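Local atomic coordinates of amidase, hydantoinase/carbamoylase family (Burkholderia vietnamiensis, PDB entry 5I4M), a protein that probably hydrolyses N-carbamoyl-L-amino acids, as a zinc-dependent amidase of the peptidase M20 family that binds two zinc ions per subunit. Residues Phe308-Asp312 and Asp313-Ala317. Numbering follows the deposited sequence.
Sequences FRHPD and DAVLA. With 3PG (3-phosphoglyceric acid), chain E.
Asp312 N-caps the helix that Asp313-Ala317 begins, in a tight strand-turn-helix connection where strand 297-310 ends and the chain doubles back, strand and helix segments running nearly antiparallel at 153°. With CG anti to the backbone N (chi1 -179°), its carboxylate turns back onto the amides of the first helical turn. OD1 accepts from Val315 N at 3.0 Å through its anti lone pair and, weakly, from Ala314 N at 2.8 Å, so one oxygen serves two amides of the helix start. The helix's own bonding begins at the same residue, with Leu316 N donating to Asp312 O at 3.0 Å. His310 braces the turn: its ND1 accepts at 3.0 Å from Asp312 N, which lies close to the ring plane, and this bond fixes the ring's rotation. One face of that imidazole is covered near its rim by Pro311 CD; over the centre of the opposite face sits Val315 CG1, a CH-pi contact 3.5 Å from the centroid. Deeper down, Leu316 CD1 rests against Phe308 CB at 3.8 Å. Arg309 points away from the helix, its extended chain reaching the bound 3-phosphoglyceric acid, whose carboxylate it grips with two bonds, NH1 to O2 and NH2 to O1, each 2.8 Å. Asp307 forms a salt bridge with Arg309 NE, and His247 and Asn296 of the second subunit also bind this ligand. Helix 313-334 continues along the strand, its Met319 and Leu323 packing on Phe308, while strands 225-242 and 282-291 hydrogen-bond to the strand segment through Arg235, Gly233 and Cys282.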
ATOM      1  N   PHE A 308       9.401  15.225   9.217  1.00  6.24           N
ATOM      2  CA  PHE A 308       9.826  16.623   9.212  1.00  9.55           C
ATOM      3  C   PHE A 308      11.182  16.738   9.893  1.00  7.95           C
ATOM      4  O   PHE A 308      11.401  16.140  10.948  1.00  7.41           O
ATOM      5  CB  PHE A 308       8.868  17.535   9.999  1.00  8.70           C
ATOM      6  CG  PHE A 308       7.629  17.992   9.251  1.00  9.72           C
ATOM      7  CD1 PHE A 308       7.531  17.937   7.873  1.00  9.83           C
ATOM      8  CD2 PHE A 308       6.569  18.528   9.971  1.00  8.63           C
ATOM      9  CE1 PHE A 308       6.386  18.395   7.228  1.00 12.64           C
ATOM     10  CE2 PHE A 308       5.421  18.989   9.333  1.00  7.46           C
ATOM     11  CZ  PHE A 308       5.326  18.926   7.965  1.00 10.16           C
ATOM     12  N   ARG A 309      12.081  17.548   9.327  1.00  9.42           N
ATOM     13  CA  ARG A 309      13.379  17.786   9.955  1.00 10.70           C
ATOM     14  C   ARG A 309      13.806  19.228   9.722  1.00  8.26           C
ATOM     15  O   ARG A 309      13.521  19.807   8.668  1.00  8.52           O
ATOM     16  CB  ARG A 309      14.465  16.849   9.392  1.00  6.90           C
ATOM     17  CG  ARG A 309      13.953  15.441   9.146  1.00  6.31           C
ATOM     18  CD  ARG A 309      15.054  14.517   8.656  1.00  7.50           C
ATOM     19  NE  ARG A 309      14.480  13.204   8.399  1.00  7.06           N
ATOM     20  CZ  ARG A 309      15.153  12.064   8.484  1.00 11.57           C
ATOM     21  NH1 ARG A 309      16.446  12.076   8.803  1.00  6.33           N
ATOM     22  NH2 ARG A 309      14.524  10.916   8.284  1.00  8.72           N
ATOM     23  N   HIS A 310      14.492  19.804  10.714  1.00  8.84           N
ATOM     24  CA  HIS A 310      15.122  21.108  10.534  1.00  8.00           C
ATOM     25  C   HIS A 310      16.206  21.277  11.587  1.00  8.13           C
ATOM     26  O   HIS A 310      16.073  20.750  12.701  1.00  8.52           O
ATOM     27  CB  HIS A 310      14.095  22.254  10.634  1.00  8.40           C
ATOM     28  CG  HIS A 310      14.567  23.536  10.021  1.00 10.35           C
ATOM     29  ND1 HIS A 310      15.354  24.440  10.700  1.00  9.67           N
ATOM     30  CD2 HIS A 310      14.383  24.054   8.782  1.00 10.15           C
ATOM     31  CE1 HIS A 310      15.643  25.456   9.908  1.00 14.31           C
ATOM     32  NE2 HIS A 310      15.064  25.247   8.737  1.00  9.63           N
ATOM     33  N   PRO A 311      17.286  22.001  11.273  1.00  8.98           N
ATOM     34  CA  PRO A 311      18.338  22.229  12.278  1.00  9.50           C
ATOM     35  C   PRO A 311      17.957  23.222  13.356  1.00 11.36           C
ATOM     36  O   PRO A 311      18.711  23.365  14.325  1.00 11.74           O
ATOM     37  CB  PRO A 311      19.508  22.770  11.448  1.00 13.46           C
ATOM     38  CG  PRO A 311      18.841  23.370  10.217  1.00 14.75           C
ATOM     39  CD  PRO A 311      17.708  22.436   9.928  1.00 11.24           C
ATOM     40  N   ASP A 312      16.844  23.931  13.209  1.00 10.73           N
ATOM     41  CA  ASP A 312      16.408  24.915  14.190  1.00 12.48           C
ATOM     42  C   ASP A 312      15.096  24.454  14.809  1.00 10.26           C
ATOM     43  O   ASP A 312      14.118  24.230  14.091  1.00  9.45           O
ATOM     44  CB  ASP A 312      16.256  26.291  13.547  1.00 12.46           C
ATOM     45  CG  ASP A 312      15.839  27.333  14.545  1.00 18.12           C
ATOM     46  OD1 ASP A 312      14.643  27.363  14.883  1.00 18.97           O
ATOM     47  OD2 ASP A 312      16.704  28.104  15.010  1.00 18.23           O
ATOM     48  N   ASP A 313      15.072  24.336  16.142  1.00 12.03           N
ATOM     49  CA  ASP A 313      13.894  23.795  16.822  1.00 12.26           C
ATOM     50  C   ASP A 313      12.655  24.656  16.581  1.00 13.19           C
ATOM     51  O   ASP A 313      11.547  24.134  16.406  1.00  9.82           O
ATOM     52  CB  ASP A 313      14.175  23.663  18.324  1.00 13.47           C
ATOM     53  CG  ASP A 313      13.211  22.714  19.025  1.00 17.44           C
ATOM     54  OD1 ASP A 313      12.947  21.618  18.491  1.00 11.65           O
ATOM     55  OD2 ASP A 313      12.701  23.073  20.108  1.00 17.86           O
ATOM     56  N   ALA A 314      12.821  25.979  16.557  1.00 10.58           N
ATOM     57  CA  ALA A 314      11.670  26.858  16.355  1.00 12.04           C
ATOM     58  C   ALA A 314      11.087  26.700  14.953  1.00 10.75           C
ATOM     59  O   ALA A 314       9.862  26.747  14.774  1.00 10.82           O
ATOM     60  CB  ALA A 314      12.066  28.314  16.611  1.00 11.74           C
ATOM     61  N   VAL A 315      11.943  26.543  13.942  1.00 10.51           N
ATOM     62  CA  VAL A 315      11.439  26.344  12.587  1.00 10.80           C
ATOM     63  C   VAL A 315      10.764  24.988  12.469  1.00  9.70           C
ATOM     64  O   VAL A 315       9.731  24.846  11.802  1.00 10.92           O
ATOM     65  CB  VAL A 315      12.573  26.497  11.560  1.00 10.27           C
ATOM     66  CG1 VAL A 315      12.035  26.279  10.157  1.00 16.51           C
ATOM     67  CG2 VAL A 315      13.199  27.878  11.690  1.00 12.15           C
ATOM     68  N   LEU A 316      11.336  23.968  13.106  1.00  9.30           N
ATOM     69  CA  LEU A 316      10.695  22.657  13.101  1.00  8.79           C
ATOM     70  C   LEU A 316       9.335  22.721  13.785  1.00  8.97           C
ATOM     71  O   LEU A 316       8.392  22.057  13.352  1.00 10.53           O
ATOM     72  CB  LEU A 316      11.607  21.628  13.771  1.00  8.45           C
ATOM     73  CG  LEU A 316      11.154  20.173  13.891  1.00 10.26           C
ATOM     74  CD1 LEU A 316      10.893  19.593  12.508  1.00  9.30           C
ATOM     75  CD2 LEU A 316      12.224  19.363  14.621  1.00  8.30           C
ATOM     76  N   ALA A 317       9.204  23.537  14.838  1.00  9.45           N
ATOM     77  CA  ALA A 317       7.901  23.682  15.481  1.00  9.71           C
ATOM     78  C   ALA A 317       6.912  24.413  14.575  1.00 14.07           C
ATOM     79  O   ALA A 317       5.709  24.111  14.583  1.00 13.90           O
ATOM     80  CB  ALA A 317       8.055  24.402  16.821  1.00 10.88           C
TER
HETATM   81  C1  3PG E 503      16.729   8.806  10.056  0.84 11.34           C
HETATM   82  O1  3PG E 503      15.877   8.611   9.170  0.84  7.50           O
HETATM   83  O2  3PG E 503      17.419   9.848  10.112  0.84  7.96           O
HETATM   84  C2  3PG E 503      16.919   7.736  11.092  0.84 16.11           C
HETATM   85  O3  3PG E 503      17.541   8.287  12.267  0.84 23.09           O
HETATM   86  C3  3PG E 503      17.814   6.667  10.509  0.84 12.18           C
HETATM   87  O1P 3PG E 503      19.109   7.220  10.261  0.84 10.20           O
HETATM   88  P   3PG E 503      20.148   6.414   9.287  0.84 21.06           P
HETATM   89  O2P 3PG E 503      20.092   4.965   9.709  0.84 12.66           O
HETATM   90  O3P 3PG E 503      19.582   6.638   7.891  0.84  7.41           O
HETATM   91  O4P 3PG E 503      21.505   7.080   9.575  0.84 15.10           O